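Local coordinates for oxysterol-binding protein homolog 1 (Saccharomyces cerevisiae, PDB 5H28) that carries lipids, sterols among them, between membranes through the cytosol, and uses its ankyrin repeats, the part described here, to reach the nucleus-vacuole junction by binding NVJ1, at residues T147-F155 / D182-F193; L13-Q22 / P53-W64. All blocks are in the same frame, centred on the assembly; numbering follows the deposited sequence.

Interaction 1 of 2, residues T147-F155 / D182-F193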
loop_
_atom_site.group_PDB
_atom_site.type_symbol
_atom_site.label_atom_id
_atom_site.label_comp_id
_atom_site.label_asym_id
_atom_site.label_seq_id
_atom_site.Cartn_x
_atom_site.Cartn_y
_atom_site.Cartn_z
ATOM N N THR A 147 7.739 -7.837 3.247
ATOM C CA THR A 147 7.174 -7.621 1.921
ATOM C C THR A 147 8.225 -7.874 0.837
ATOM O O THR A 147 7.901 -8.353 -0.250
ATOM C CB THR A 147 6.594 -6.197 1.812
ATOM O OG1 THR A 147 5.436 -6.109 2.653
ATOM C CG2 THR A 147 6.192 -5.870 0.377
ATOM N N ALA A 148 9.483 -7.562 1.129
ATOM C CA ALA A 148 10.546 -7.814 0.165
ATOM C C ALA A 148 10.597 -9.329 -0.038
ATOM O O ALA A 148 10.765 -9.819 -1.157
ATOM C CB ALA A 148 11.878 -7.303 0.697
ATOM N N GLN A 149 10.454 -10.059 1.062
ATOM C CA GLN A 149 10.452 -11.511 1.023
ATOM C C GLN A 149 9.239 -11.993 0.230
ATOM O O GLN A 149 9.361 -12.870 -0.623
ATOM C CB GLN A 149 10.404 -12.074 2.446
ATOM C CG GLN A 149 10.220 -13.580 2.515
ATOM C CD GLN A 149 11.306 -14.258 3.321
ATOM O OE1 GLN A 149 11.423 -14.052 4.529
ATOM N NE2 GLN A 149 12.117 -15.071 2.652
ATOM N N GLU A 150 8.074 -11.410 0.502
ATOM C CA GLU A 150 6.855 -11.805 -0.201
ATOM C C GLU A 150 7.019 -11.627 -1.708
ATOM O O GLU A 150 6.616 -12.484 -2.497
ATOM C CB GLU A 150 5.657 -10.982 0.281
ATOM C CG GLU A 150 4.336 -11.489 -0.277
ATOM C CD GLU A 150 3.115 -10.743 0.244
ATOM O OE1 GLU A 150 1.983 -11.190 -0.052
ATOM O OE2 GLU A 150 3.277 -9.720 0.939
ATOM N N PHE A 151 7.615 -10.508 -2.102
ATOM C CA PHE A 151 7.835 -10.223 -3.512
ATOM C C PHE A 151 8.777 -11.267 -4.120
ATOM O O PHE A 151 8.509 -11.787 -5.210
ATOM C CB PHE A 151 8.399 -8.803 -3.665
ATOM C CG PHE A 151 8.485 -8.322 -5.087
ATOM C CD1 PHE A 151 7.375 -8.363 -5.930
ATOM C CD2 PHE A 151 9.670 -7.781 -5.573
ATOM C CE1 PHE A 151 7.450 -7.869 -7.240
ATOM C CE2 PHE A 151 9.756 -7.285 -6.882
ATOM C CZ PHE A 151 8.646 -7.329 -7.716
ATOM N N ARG A 152 9.861 -11.592 -3.411
ATOM C CA ARG A 152 10.816 -12.597 -3.897
ATOM C C ARG A 152 10.142 -13.953 -4.062
ATOM O O ARG A 152 10.386 -14.662 -5.038
ATOM C CB ARG A 152 11.996 -12.762 -2.931
ATOM C CG ARG A 152 12.934 -11.558 -2.824
ATOM C CD ARG A 152 14.281 -11.966 -2.219
ATOM N NE ARG A 152 14.163 -12.552 -0.881
ATOM C CZ ARG A 152 14.039 -11.858 0.250
ATOM N NH1 ARG A 152 13.943 -12.496 1.408
ATOM N NH2 ARG A 152 14.014 -10.531 0.233
ATOM N N THR A 153 9.303 -14.319 -3.100
ATOM C CA THR A 153 8.610 -15.598 -3.168
ATOM C C THR A 153 7.724 -15.634 -4.404
ATOM O O THR A 153 7.750 -16.600 -5.174
ATOM C CB THR A 153 7.739 -15.822 -1.922
ATOM O OG1 THR A 153 8.580 -15.881 -0.765
ATOM C CG2 THR A 153 6.958 -17.126 -2.039
ATOM N N ALA A 154 6.960 -14.564 -4.600
ATOM C CA ALA A 154 6.050 -14.478 -5.730
ATOM C C ALA A 154 6.758 -14.483 -7.082
ATOM O O ALA A 154 6.328 -15.196 -7.995
ATOM C CB ALA A 154 5.170 -13.244 -5.599
ATOM N N PHE A 155 7.835 -13.716 -7.243
ATOM C CA PHE A 155 8.469 -13.751 -8.549
ATOM C C PHE A 155 9.333 -14.984 -8.769
ATOM O O PHE A 155 9.434 -15.463 -9.894
ATOM C CB PHE A 155 9.214 -12.429 -8.900
ATOM C CG PHE A 155 10.442 -12.111 -8.067
ATOM C CD1 PHE A 155 11.588 -12.904 -8.121
ATOM C CD2 PHE A 155 10.491 -10.927 -7.327
ATOM C CE1 PHE A 155 12.758 -12.515 -7.458
ATOM C CE2 PHE A 155 11.651 -10.534 -6.666
ATOM C CZ PHE A 155 12.787 -11.323 -6.731
ATOM N N ASP A 182 17.110 -5.473 -3.567
ATOM C CA ASP A 182 16.498 -6.293 -2.531
ATOM C C ASP A 182 17.402 -6.262 -1.298
ATOM O O ASP A 182 18.621 -6.381 -1.414
ATOM C CB ASP A 182 16.348 -7.728 -3.023
ATOM C CG ASP A 182 15.741 -8.632 -1.978
ATOM O OD1 ASP A 182 14.500 -8.682 -1.877
ATOM O OD2 ASP A 182 16.509 -9.283 -1.246
ATOM N N PRO A 183 16.814 -6.118 -0.099
ATOM C CA PRO A 183 17.594 -6.069 1.144
ATOM C C PRO A 183 18.378 -7.324 1.520
ATOM O O PRO A 183 19.333 -7.247 2.293
ATOM C CB PRO A 183 16.542 -5.713 2.191
ATOM C CG PRO A 183 15.315 -6.391 1.655
ATOM C CD PRO A 183 15.371 -6.021 0.189
ATOM N N GLU A 184 17.980 -8.473 0.985
ATOM C CA GLU A 184 18.655 -9.734 1.290
ATOM C C GLU A 184 19.667 -10.173 0.237
ATOM O O GLU A 184 20.766 -10.615 0.573
ATOM C CB GLU A 184 17.626 -10.853 1.484
ATOM C CG GLU A 184 16.915 -10.844 2.828
ATOM C CD GLU A 184 17.864 -11.070 3.991
ATOM O OE1 GLU A 184 18.685 -12.007 3.917
ATOM O OE2 GLU A 184 17.783 -10.314 4.983
ATOM N N THR A 185 19.296 -10.056 -1.033
ATOM C CA THR A 185 20.174 -10.465 -2.124
ATOM C C THR A 185 20.952 -9.300 -2.718
ATOM O O THR A 185 22.026 -9.487 -3.293
ATOM C CB THR A 185 19.376 -11.104 -3.270
ATOM O OG1 THR A 185 18.575 -10.097 -3.907
ATOM C CG2 THR A 185 18.472 -12.201 -2.742
ATOM N N GLY A 186 20.399 -8.101 -2.587
ATOM C CA GLY A 186 21.044 -6.928 -3.143
ATOM C C GLY A 186 20.772 -6.796 -4.633
ATOM O O GLY A 186 21.209 -5.840 -5.267
ATOM N N ASP A 187 20.032 -7.750 -5.193
ATOM C CA ASP A 187 19.719 -7.742 -6.618
ATOM C C ASP A 187 18.445 -6.981 -6.964
ATOM O O ASP A 187 17.590 -6.750 -6.113
ATOM C CB ASP A 187 19.592 -9.175 -7.154
ATOM C CG ASP A 187 20.861 -9.989 -6.974
ATOM O OD1 ASP A 187 21.968 -9.429 -7.117
ATOM O OD2 ASP A 187 20.744 -11.203 -6.707
ATOM N N THR A 188 18.338 -6.601 -8.234
ATOM C CA THR A 188 17.186 -5.876 -8.757
ATOM C C THR A 188 16.431 -6.864 -9.647
ATOM O O THR A 188 17.023 -7.547 -10.489
ATOM C CB THR A 188 17.655 -4.634 -9.523
ATOM O OG1 THR A 188 18.424 -3.811 -8.636
ATOM C CG2 THR A 188 16.469 -3.832 -10.035
ATOM N N VAL A 189 15.118 -6.926 -9.464
ATOM C CA VAL A 189 14.301 -7.910 -10.157
ATOM C C VAL A 189 14.343 -7.977 -11.683
ATOM O O VAL A 189 14.474 -9.068 -12.238
ATOM C CB VAL A 189 12.835 -7.834 -9.648
ATOM C CG1 VAL A 189 12.168 -6.560 -10.115
ATOM C CG2 VAL A 189 12.066 -9.071 -10.092
ATOM N N LEU A 190 14.241 -6.848 -12.374
ATOM C CA LEU A 190 14.285 -6.900 -13.834
ATOM C C LEU A 190 15.591 -7.540 -14.298
ATOM O O LEU A 190 15.584 -8.442 -15.138
ATOM C CB LEU A 190 14.137 -5.496 -14.443
ATOM C CG LEU A 190 14.200 -5.425 -15.975
ATOM C CD1 LEU A 190 13.228 -6.434 -16.590
ATOM C CD2 LEU A 190 13.884 -4.000 -16.437
ATOM N N HIS A 191 16.707 -7.078 -13.740
ATOM C CA HIS A 191 18.016 -7.613 -14.101
ATOM C C HIS A 191 18.074 -9.126 -13.922
ATOM O O HIS A 191 18.590 -9.843 -14.784
ATOM C CB HIS A 191 19.104 -6.952 -13.254
ATOM C CG HIS A 191 19.096 -5.458 -13.329
ATOM N ND1 HIS A 191 18.018 -4.702 -12.923
ATOM C CD2 HIS A 191 20.030 -4.580 -13.767
ATOM C CE1 HIS A 191 18.288 -3.421 -13.107
ATOM N NE2 HIS A 191 19.503 -3.320 -13.618
ATOM N N GLU A 192 17.536 -9.611 -12.809
ATOM C CA GLU A 192 17.552 -11.038 -12.544
ATOM C C GLU A 192 16.778 -11.829 -13.585
ATOM O O GLU A 192 17.203 -12.910 -13.975
ATOM C CB GLU A 192 17.012 -11.331 -11.145
ATOM C CG GLU A 192 17.899 -10.773 -10.045
ATOM C CD GLU A 192 19.358 -11.141 -10.245
ATOM O OE1 GLU A 192 19.667 -12.350 -10.296
ATOM O OE2 GLU A 192 20.201 -10.226 -10.354
ATOM N N PHE A 193 15.657 -11.298 -14.061
ATOM C CA PHE A 193 14.900 -12.034 -15.062
ATOM C C PHE A 193 15.470 -11.896 -16.464
ATOM O O PHE A 193 15.191 -12.715 -17.335
ATOM C CB PHE A 193 13.420 -11.663 -14.988
ATOM C CG PHE A 193 12.705 -12.378 -13.882
ATOM C CD1 PHE A 193 12.311 -13.707 -14.040
ATOM C CD2 PHE A 193 12.502 -11.762 -12.653
ATOM C CE1 PHE A 193 11.735 -14.410 -12.991
ATOM C CE2 PHE A 193 11.926 -12.458 -11.592
ATOM C CZ PHE A 193 11.541 -13.787 -11.761
HETATM O O HOH W 1 12.317 -7.909 -3.051
#
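R152 and D182 meet in a salt bridge: NH2 of R152 donates to OD1 of D182 over 2.8 Å, nearly straight at 160° and in the guanidinium plane. The bond uses the syn lone pair of OD1, yet the carboxylate stands almost upright on the guanidinium, so the arginine grips it through OD1 and not as a flat two-pronged pair, leaving OD2 to the loop's own N-H groups. Arginine suits the place because its chain, bent at chi3 (-59°), runs out along the helix flank and still brings its charged end to the loop, with CB of E184 over one guanidinium face. A leucine in its place would probably leave D182 without its charged mate across the contact and E184 CB without the flat group it lies on. Nearby, the small A148 lets its CB meet CG of P183. One turn further along the helix, F155 has chi1 at 67°, which lays its ring back over CA of R152 and turns the other face to V189, whose CG2 lies 3.8 Å from the centroid in a CH-pi contact. CD1 of F155 also comes 3.5 Å from CE2 of F193, an oblique aromatic pair. The branched V189 serves two rings, its CG1 touching the edge of F151. These contacts join helix 130-156 to helix 189-196, in a predicted ankyrin repeat, and to the loop that leads into that helix; L205 backs V189 and F193. In that loop an Asx turn sets the acid: OD2 of D182 accepts from N of E184 and, at 2.9 Å, from N of T185. A water donates both to OD1 of D182 and to O of A148.

Interaction 2 of 2, residues L13-Q22 / P53-W64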
loop_
_atom_site.group_PDB
_atom_site.type_symbol
_atom_site.label_atom_id
_atom_site.label_comp_id
_atom_site.label_asym_id
_atom_site.label_seq_id
_atom_site.Cartn_x
_atom_site.Cartn_y
_atom_site.Cartn_z
ATOM N N LEU A 13 -19.892 7.674 21.030
ATOM C CA LEU A 13 -18.518 7.197 21.097
ATOM C C LEU A 13 -17.891 7.465 22.460
ATOM O O LEU A 13 -17.178 6.610 22.994
ATOM C CB LEU A 13 -17.681 7.836 19.983
ATOM C CG LEU A 13 -18.032 7.383 18.557
ATOM C CD1 LEU A 13 -17.316 8.257 17.545
ATOM C CD2 LEU A 13 -17.644 5.923 18.357
ATOM N N ARG A 14 -18.158 8.636 23.031
ATOM C CA ARG A 14 -17.599 8.969 24.337
ATOM C C ARG A 14 -18.128 8.037 25.415
ATOM O O ARG A 14 -17.408 7.696 26.356
ATOM C CB ARG A 14 -17.913 10.417 24.726
ATOM C CG ARG A 14 -17.260 11.466 23.847
ATOM C CD ARG A 14 -17.258 12.824 24.530
ATOM N NE ARG A 14 -16.865 13.893 23.618
ATOM C CZ ARG A 14 -17.690 14.480 22.758
ATOM N NH1 ARG A 14 -17.245 15.441 21.959
ATOM N NH2 ARG A 14 -18.966 14.118 22.708
ATOM N N GLN A 15 -19.385 7.624 25.280
ATOM C CA GLN A 15 -19.983 6.726 26.258
ATOM C C GLN A 15 -19.283 5.370 26.273
ATOM O O GLN A 15 -19.354 4.638 27.257
ATOM C CB GLN A 15 -21.480 6.566 25.993
ATOM C CG GLN A 15 -22.311 7.636 26.685
ATOM C CD GLN A 15 -23.791 7.498 26.412
ATOM O OE1 GLN A 15 -24.345 6.400 26.466
ATOM N NE2 GLN A 15 -24.446 8.619 26.130
ATOM N N GLY A 16 -18.620 5.042 25.169
ATOM C CA GLY A 16 -17.855 3.808 25.085
ATOM C C GLY A 16 -18.496 2.438 24.941
ATOM O O GLY A 16 -17.821 1.435 25.169
ATOM N N SER A 17 -19.769 2.365 24.572
ATOM C CA SER A 17 -20.421 1.069 24.399
ATOM C C SER A 17 -20.614 0.741 22.923
ATOM O O SER A 17 -21.338 1.445 22.220
ATOM C CB SER A 17 -21.784 1.059 25.095
ATOM O OG SER A 17 -22.536 -0.084 24.721
ATOM N N PHE A 18 -19.976 -0.323 22.438
ATOM C CA PHE A 18 -20.155 -0.669 21.035
ATOM C C PHE A 18 -21.588 -1.122 20.756
ATOM O O PHE A 18 -22.180 -0.721 19.760
ATOM C CB PHE A 18 -19.182 -1.758 20.578
ATOM C CG PHE A 18 -19.301 -2.079 19.115
ATOM C CD1 PHE A 18 -18.937 -1.140 18.154
ATOM C CD2 PHE A 18 -19.832 -3.294 18.696
ATOM C CE1 PHE A 18 -19.106 -1.407 16.795
ATOM C CE2 PHE A 18 -20.005 -3.566 17.344
ATOM C CZ PHE A 18 -19.641 -2.624 16.392
ATOM N N PRO A 19 -22.163 -1.974 21.624
ATOM C CA PRO A 19 -23.540 -2.407 21.365
ATOM C C PRO A 19 -24.486 -1.215 21.196
ATOM O O PRO A 19 -25.358 -1.216 20.325
ATOM C CB PRO A 19 -23.867 -3.247 22.595
ATOM C CG PRO A 19 -22.555 -3.875 22.910
ATOM C CD PRO A 19 -21.587 -2.715 22.759
ATOM N N ASN A 20 -24.300 -0.195 22.030
ATOM C CA ASN A 20 -25.127 1.009 21.967
ATOM C C ASN A 20 -24.887 1.771 20.662
ATOM O O ASN A 20 -25.823 2.280 20.045
ATOM C CB ASN A 20 -24.822 1.910 23.166
ATOM C CG ASN A 20 -25.574 3.224 23.119
ATOM O OD1 ASN A 20 -26.805 3.256 23.186
ATOM N ND2 ASN A 20 -24.834 4.321 23.007
ATOM N N LEU A 21 -23.624 1.849 20.249
ATOM C CA LEU A 21 -23.261 2.532 19.011
ATOM C C LEU A 21 -23.907 1.827 17.820
ATOM O O LEU A 21 -24.480 2.465 16.939
ATOM C CB LEU A 21 -21.738 2.535 18.838
ATOM C CG LEU A 21 -21.217 3.046 17.491
ATOM C CD1 LEU A 21 -21.505 4.532 17.356
ATOM C CD2 LEU A 21 -19.723 2.781 17.379
ATOM N N GLN A 22 -23.806 0.502 17.808
ATOM C CA GLN A 22 -24.359 -0.318 16.740
ATOM C C GLN A 22 -25.856 -0.071 16.581
ATOM O O GLN A 22 -26.356 0.080 15.464
ATOM C CB GLN A 22 -24.087 -1.789 17.052
ATOM C CG GLN A 22 -24.437 -2.762 15.947
ATOM C CD GLN A 22 -23.848 -4.137 16.203
ATOM O OE1 GLN A 22 -24.041 -4.716 17.271
ATOM N NE2 GLN A 22 -23.122 -4.664 15.225
ATOM N N PRO A 53 -12.946 4.258 23.636
ATOM C CA PRO A 53 -12.072 3.254 24.246
ATOM C C PRO A 53 -11.576 2.302 23.161
ATOM O O PRO A 53 -12.210 2.154 22.114
ATOM C CB PRO A 53 -12.995 2.539 25.234
ATOM C CG PRO A 53 -14.020 3.571 25.565
ATOM C CD PRO A 53 -14.296 4.193 24.219
ATOM N N MET A 54 -10.443 1.664 23.417
ATOM C CA MET A 54 -9.860 0.718 22.476
ATOM C C MET A 54 -10.862 -0.344 22.020
ATOM O O MET A 54 -10.907 -0.702 20.841
ATOM C CB MET A 54 -8.646 0.041 23.121
ATOM C CG MET A 54 -8.123 -1.178 22.371
ATOM S SD MET A 54 -7.452 -0.791 20.752
ATOM C CE MET A 54 -5.692 -0.966 21.071
ATOM N N ALA A 55 -11.659 -0.852 22.957
ATOM C CA ALA A 55 -12.643 -1.881 22.638
ATOM C C ALA A 55 -13.577 -1.441 21.515
ATOM O O ALA A 55 -13.886 -2.221 20.612
ATOM C CB ALA A 55 -13.451 -2.238 23.883
ATOM N N VAL A 56 -14.019 -0.189 21.572
ATOM C CA VAL A 56 -14.920 0.351 20.561
ATOM C C VAL A 56 -14.211 0.516 19.220
ATOM O O VAL A 56 -14.759 0.175 18.172
ATOM C CB VAL A 56 -15.505 1.703 21.018
ATOM C CG1 VAL A 56 -16.285 2.358 19.885
ATOM C CG2 VAL A 56 -16.416 1.474 22.216
ATOM N N ILE A 57 -12.995 1.047 19.249
ATOM C CA ILE A 57 -12.236 1.218 18.020
ATOM C C ILE A 57 -12.034 -0.137 17.342
ATOM O O ILE A 57 -12.192 -0.267 16.123
ATOM C CB ILE A 57 -10.882 1.889 18.319
ATOM C CG1 ILE A 57 -11.142 3.332 18.758
ATOM C CG2 ILE A 57 -9.965 1.829 17.096
ATOM C CD1 ILE A 57 -9.973 3.995 19.419
ATOM N N LYS A 58 -11.701 -1.153 18.130
ATOM C CA LYS A 58 -11.497 -2.473 17.561
ATOM C C LYS A 58 -12.766 -3.024 16.921
ATOM O O LYS A 58 -12.718 -3.587 15.827
ATOM C CB LYS A 58 -11.013 -3.455 18.622
ATOM C CG LYS A 58 -10.823 -4.834 18.056
ATOM C CD LYS A 58 -10.542 -5.872 19.103
ATOM C CE LYS A 58 -10.652 -7.256 18.498
ATOM N NZ LYS A 58 -10.569 -8.322 19.498
ATOM N N GLU A 59 -13.897 -2.880 17.604
ATOM C CA GLU A 59 -15.159 -3.378 17.069
ATOM C C GLU A 59 -15.527 -2.674 15.767
ATOM O O GLU A 59 -16.020 -3.304 14.836
ATOM C CB GLU A 59 -16.293 -3.197 18.079
ATOM C CG GLU A 59 -16.158 -4.015 19.359
ATOM C CD GLU A 59 -16.078 -5.509 19.113
ATOM O OE1 GLU A 59 -16.779 -6.013 18.213
ATOM O OE2 GLU A 59 -15.321 -6.183 19.840
ATOM N N ILE A 60 -15.294 -1.367 15.701
ATOM C CA ILE A 60 -15.602 -0.613 14.493
ATOM C C ILE A 60 -14.798 -1.159 13.315
ATOM O O ILE A 60 -15.338 -1.414 12.240
ATOM C CB ILE A 60 -15.268 0.886 14.679
ATOM C CG1 ILE A 60 -16.289 1.534 15.616
ATOM C CG2 ILE A 60 -15.259 1.597 13.331
ATOM C CD1 ILE A 60 -15.940 2.961 15.997
ATOM N N VAL A 61 -13.502 -1.358 13.530
ATOM C CA VAL A 61 -12.634 -1.861 12.478
ATOM C C VAL A 61 -12.951 -3.295 12.060
ATOM O O VAL A 61 -13.036 -3.593 10.868
ATOM C CB VAL A 61 -11.148 -1.758 12.898
ATOM C CG1 VAL A 61 -10.265 -2.484 11.897
ATOM C CG2 VAL A 61 -10.738 -0.290 12.983
ATOM N N HIS A 62 -13.141 -4.182 13.029
ATOM C CA HIS A 62 -13.431 -5.571 12.700
ATOM C C HIS A 62 -14.810 -5.785 12.093
ATOM O O HIS A 62 -15.014 -6.731 11.331
ATOM C CB HIS A 62 -13.253 -6.454 13.935
ATOM C CG HIS A 62 -11.821 -6.643 14.332
ATOM N ND1 HIS A 62 -10.865 -7.121 13.462
ATOM C CD2 HIS A 62 -11.185 -6.422 15.503
ATOM C CE1 HIS A 62 -9.699 -7.182 14.083
ATOM N NE2 HIS A 62 -9.867 -6.763 15.323
ATOM N N HIS A 63 -15.749 -4.901 12.410
ATOM C CA HIS A 63 -17.106 -5.015 11.878
ATOM C C HIS A 63 -17.317 -4.399 10.503
ATOM O O HIS A 63 -17.954 -5.002 9.639
ATOM C CB HIS A 63 -18.124 -4.343 12.808
ATOM C CG HIS A 63 -18.606 -5.211 13.927
ATOM N ND1 HIS A 63 -17.847 -5.475 15.047
ATOM C CD2 HIS A 63 -19.775 -5.872 14.100
ATOM C CE1 HIS A 63 -18.528 -6.261 15.862
ATOM N NE2 HIS A 63 -19.701 -6.515 15.312
ATOM N N TRP A 64 -16.768 -3.207 10.295
ATOM C CA TRP A 64 -17.033 -2.481 9.058
ATOM C C TRP A 64 -15.939 -2.127 8.057
ATOM O O TRP A 64 -16.177 -1.319 7.158
ATOM C CB TRP A 64 -17.804 -1.216 9.443
ATOM C CG TRP A 64 -19.010 -1.549 10.272
ATOM C CD1 TRP A 64 -19.943 -2.507 9.996
ATOM C CD2 TRP A 64 -19.416 -0.940 11.507
ATOM N NE1 TRP A 64 -20.903 -2.534 10.975
ATOM C CE2 TRP A 64 -20.608 -1.585 11.916
ATOM C CE3 TRP A 64 -18.893 0.086 12.307
ATOM C CZ2 TRP A 64 -21.286 -1.236 13.090
ATOM C CZ3 TRP A 64 -19.572 0.433 13.477
ATOM C CH2 TRP A 64 -20.755 -0.228 13.854
HETATM O O HOH W 2 -22.159 -7.599 16.760
#
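F18 points its ring into helix 54-64 as a knob in the hole formed by V56, E59, I60 and H63. Its CG is anti to the backbone N (chi1 -177°), which carries the ring over to helix 54-64. One face rests on the aliphatic part of E59, whose CB sits over the ring centre, 3.3 Å from the centroid, in a CH-pi contact; a glutamate fits here because its methylenes can pack while its carboxylate lies toward the rim of the ring. H63 and W64 come at F18 from the other direction. The imidazole turns a face to CE2 of F18, with the two ring planes 47° apart, and CH2 of W64 approaches CE1 of F18 to 3.6 Å, so the three form an oblique aromatic cluster. H63 is held in this pose by its own helix, as ND1 donates to O of E59 over 2.8 Å, on the opposite face of that carbonyl from the backbone N of H63. The amide of Q22 crosses the imidazole at a steep angle. Beside F18, toward the core, CD2 of L21 and CD2 of L13 both reach CD1 of I60. At the other end the backbones draw close: G16, with positive phi, lets CD of P53 come to 3.7 Å from its CA, where a side chain would be tight, and its O meets CG2 of V56. The axes of residues 18-22 and 54-64 approach to 10.4 Å and cross at 46°. A single knob-into-hole contact of F18, with L13, G16 and L21 beside it, thus packs the N-terminal helices against helix 54-64 of a predicted ankyrin repeat.

How the interactions relate
From the N terminus, interaction 2 comes first: residues 13-22, at the turn between helix 2-15 and helix 18-28, are met by residues 53-64 after a mostly helical loop of 30 residues. The chain then runs through helix 89-95 and helix 99-106 before interaction 1 opens on the long helix 130-156 and closes at residues 182-193, 26 residues on. The two loops therefore follow in series, neither nested nor crossed. The centres of interactions 1 and 2 are about 41 Å apart, and their nearest atoms about 19 Å; they lie on opposite sides of the chain's centre. Interaction 2 ties the N-terminal helices to the first predicted ankyrin repeat; interaction 1 ties helix 130-156 to the third.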